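Local coordinates for EtuB protein (Clostridium kluyveri DSM 555, PDB 3IO0) that probably forms part of the shell of a bacterial microcompartment associated with ethanol utilisation, assembling as a trimer whose subunits each carry two tandem BMC domains, at residues A[42-47]-A[83-88]. Numbering follows the deposited sequence.
Sequences IISARV and GIFIVL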
ATOM      1  N   ILE A  42      10.881 -19.879   6.437  1.00 49.50           N
ATOM      2  CA  ILE A  42      10.353 -18.649   5.862  1.00 48.35           C
ATOM      3  C   ILE A  42      10.568 -18.580   4.358  1.00 47.99           C
ATOM      4  O   ILE A  42      11.656 -18.866   3.862  1.00 47.74           O
ATOM      5  CB  ILE A  42      10.992 -17.401   6.518  1.00 48.32           C
ATOM      6  CG1 ILE A  42      10.676 -17.360   8.016  1.00 47.30           C
ATOM      7  CG2 ILE A  42      10.532 -16.114   5.809  1.00 48.08           C
ATOM      8  CD1 ILE A  42      11.625 -16.519   8.832  1.00 45.65           C
ATOM      9  N   ILE A  43       9.515 -18.211   3.637  1.00 47.59           N
ATOM     10  CA  ILE A  43       9.644 -17.783   2.249  1.00 46.98           C
ATOM     11  C   ILE A  43       9.152 -16.350   2.222  1.00 46.82           C
ATOM     12  O   ILE A  43       8.006 -16.081   2.577  1.00 46.76           O
ATOM     13  CB  ILE A  43       8.836 -18.665   1.258  1.00 46.79           C
ATOM     14  CG1 ILE A  43       9.214 -20.143   1.395  1.00 46.56           C
ATOM     15  CG2 ILE A  43       9.072 -18.215  -0.168  1.00 46.12           C
ATOM     16  CD1 ILE A  43      10.643 -20.462   0.978  1.00 47.84           C
ATOM     17  N   SER A  44      10.034 -15.439   1.830  1.00 46.62           N
ATOM     18  CA  SER A  44       9.729 -14.017   1.816  1.00 46.85           C
ATOM     19  C   SER A  44      10.180 -13.436   0.483  1.00 46.54           C
ATOM     20  O   SER A  44      11.289 -13.729   0.043  1.00 46.97           O
ATOM     21  CB  SER A  44      10.451 -13.319   2.974  1.00 46.94           C
ATOM     22  OG  SER A  44       9.964 -11.997   3.179  1.00 48.41           O
ATOM     23  N   ALA A  45       9.343 -12.624  -0.161  1.00 45.89           N
ATOM     24  CA  ALA A  45       9.702 -12.047  -1.460  1.00 45.50           C
ATOM     25  C   ALA A  45       9.125 -10.668  -1.712  1.00 45.51           C
ATOM     26  O   ALA A  45       8.077 -10.301  -1.156  1.00 45.72           O
ATOM     27  CB  ALA A  45       9.300 -12.966  -2.582  1.00 45.43           C
ATOM     28  N   ARG A  46       9.806  -9.916  -2.572  1.00 45.02           N
ATOM     29  CA  ARG A  46       9.362  -8.580  -2.921  1.00 44.66           C
ATOM     30  C   ARG A  46       8.313  -8.655  -4.010  1.00 44.64           C
ATOM     31  O   ARG A  46       7.354  -7.893  -3.993  1.00 44.67           O
ATOM     32  CB  ARG A  46      10.532  -7.712  -3.388  1.00 44.69           C
ATOM     33  CG  ARG A  46      11.672  -7.560  -2.369  1.00 44.21           C
ATOM     34  CD  ARG A  46      11.262  -6.775  -1.130  1.00 43.10           C
ATOM     35  NE  ARG A  46      10.590  -5.515  -1.461  1.00 41.53           N
ATOM     36  CZ  ARG A  46      11.184  -4.440  -1.967  1.00 39.68           C
ATOM     37  NH1 ARG A  46      12.485  -4.444  -2.222  1.00 39.24           N
ATOM     38  NH2 ARG A  46      10.464  -3.358  -2.226  1.00 38.99           N
ATOM     39  N   VAL A  47       8.487  -9.580  -4.953  1.00 44.68           N
ATOM     40  CA  VAL A  47       7.596  -9.638  -6.119  1.00 44.47           C
ATOM     41  C   VAL A  47       6.794 -10.939  -6.239  1.00 44.65           C
ATOM     42  O   VAL A  47       7.354 -12.026  -6.400  1.00 44.26           O
ATOM     43  CB  VAL A  47       8.350  -9.315  -7.453  1.00 44.41           C
ATOM     44  CG1 VAL A  47       7.421  -9.466  -8.664  1.00 44.01           C
ATOM     45  CG2 VAL A  47       8.952  -7.913  -7.407  1.00 43.17           C
ATOM     46  N   GLY A  83       4.210  -9.027  -3.021  1.00 46.17           N
ATOM     47  CA  GLY A  83       4.128  -9.067  -1.577  1.00 46.04           C
ATOM     48  C   GLY A  83       3.941 -10.498  -1.081  1.00 46.08           C
ATOM     49  O   GLY A  83       2.809 -10.994  -1.078  1.00 46.91           O
ATOM     50  N   ILE A  84       4.992 -11.198  -0.655  1.00 45.28           N
ATOM     51  CA  ILE A  84       4.712 -12.503  -0.018  1.00 44.88           C
ATOM     52  C   ILE A  84       5.521 -12.850   1.240  1.00 44.78           C
ATOM     53  O   ILE A  84       6.742 -12.681   1.269  1.00 45.26           O
ATOM     54  CB  ILE A  84       4.649 -13.677  -1.033  1.00 44.72           C
ATOM     55  CG1 ILE A  84       4.198 -14.968  -0.355  1.00 45.21           C
ATOM     56  CG2 ILE A  84       5.957 -13.889  -1.702  1.00 44.66           C
ATOM     57  CD1 ILE A  84       2.731 -15.011   0.020  1.00 45.09           C
ATOM     58  N   PHE A  85       4.827 -13.326   2.272  1.00 44.32           N
ATOM     59  CA  PHE A  85       5.468 -13.713   3.527  1.00 44.09           C
ATOM     60  C   PHE A  85       4.834 -14.972   4.105  1.00 44.27           C
ATOM     61  O   PHE A  85       3.729 -14.937   4.656  1.00 44.08           O
ATOM     62  CB  PHE A  85       5.419 -12.568   4.530  1.00 43.97           C
ATOM     63  CG  PHE A  85       6.030 -12.891   5.869  1.00 43.78           C
ATOM     64  CD1 PHE A  85       7.400 -13.108   5.996  1.00 43.66           C
ATOM     65  CD2 PHE A  85       5.238 -12.936   7.014  1.00 43.12           C
ATOM     66  CE1 PHE A  85       7.975 -13.391   7.247  1.00 43.01           C
ATOM     67  CE2 PHE A  85       5.795 -13.220   8.256  1.00 43.22           C
ATOM     68  CZ  PHE A  85       7.173 -13.445   8.373  1.00 43.27           C
ATOM     69  N   ILE A  86       5.551 -16.085   3.961  1.00 44.38           N
ATOM     70  CA  ILE A  86       5.063 -17.400   4.350  1.00 44.16           C
ATOM     71  C   ILE A  86       5.952 -17.953   5.445  1.00 44.59           C
ATOM     72  O   ILE A  86       7.179 -17.989   5.294  1.00 44.77           O
ATOM     73  CB  ILE A  86       5.061 -18.361   3.153  1.00 43.75           C
ATOM     74  CG1 ILE A  86       4.064 -17.881   2.101  1.00 43.71           C
ATOM     75  CG2 ILE A  86       4.715 -19.766   3.593  1.00 43.13           C
ATOM     76  CD1 ILE A  86       4.257 -18.502   0.735  1.00 44.42           C
ATOM     77  N   VAL A  87       5.333 -18.359   6.553  1.00 44.83           N
ATOM     78  CA  VAL A  87       6.052 -18.998   7.647  1.00 45.31           C
ATOM     79  C   VAL A  87       5.479 -20.383   7.888  1.00 45.83           C
ATOM     80  O   VAL A  87       4.287 -20.534   8.146  1.00 46.02           O
ATOM     81  CB  VAL A  87       6.043 -18.153   8.953  1.00 45.21           C
ATOM     82  CG1 VAL A  87       6.745 -18.878  10.075  1.00 44.59           C
ATOM     83  CG2 VAL A  87       6.733 -16.829   8.726  1.00 45.34           C
ATOM     84  N   LEU A  88       6.349 -21.384   7.781  1.00 46.41           N
ATOM     85  CA  LEU A  88       6.017 -22.767   8.065  1.00 46.92           C
ATOM     86  C   LEU A  88       6.600 -23.153   9.416  1.00 47.90           C
ATOM     87  O   LEU A  88       7.713 -22.734   9.747  1.00 48.34           O
ATOM     88  CB  LEU A  88       6.607 -23.672   6.990  1.00 46.53           C
ATOM     89  CG  LEU A  88       6.270 -23.383   5.532  1.00 45.69           C
ATOM     90  CD1 LEU A  88       6.999 -24.349   4.613  1.00 43.83           C
ATOM     91  CD2 LEU A  88       4.769 -23.467   5.330  1.00 45.65           C
TER
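Ile43 and Ile86 form a hydrogen-bonded antiparallel pair, Ile43 N to Ile86 O at 2.9 Å and Ile86 N to Ile43 O at 2.8 Å, and Ala45 and Ile84 repeat the pattern, the strand segments running at 177° to each other. Beyond the last pair the bonding frays: Gly83 N, part of a cis peptide bond, makes a weak bond to Arg46 O.

On one face sit Ile42, Ser44, Phe85 and Val87. With CG trans to the backbone N (chi1 179°), the Phe85 ring stands up from the sheet and leans toward the Ile42–Val87 end, its CD1–CE1 edge turned to strand 39-45. Ser44 OG lies at the ring edge, 4.0 Å from Phe85 CD1, while Ile42 CG2 approaches Phe85 CE1 obliquely at the same distance. Ile42 and Val87 stand side by side, pointing the same way, with Ile42 CG1 4.0 Å from Val87 CG2. The four residues on the other face are all aliphatic, with Ala45 CB 3.6 Å from Ile84 CG2, and Ile43 meeting Ile86 at their CB atoms.

Strands 39-45 and 84-90 are neighbours inside the first BMC domain's five-stranded sheet, flanked by 15-20 beside 39-45 and by the edge strand 66-71 beside 84-90. Ala45 and Ile84 pack on helix 50-61, whereas the Phe85 face meets the second subunit: Ser44 OG hydrogen-bonds Gly155 N of that subunit, and Phe85 packs on its Ala154, bringing the centre of the sheet into the trimer interface.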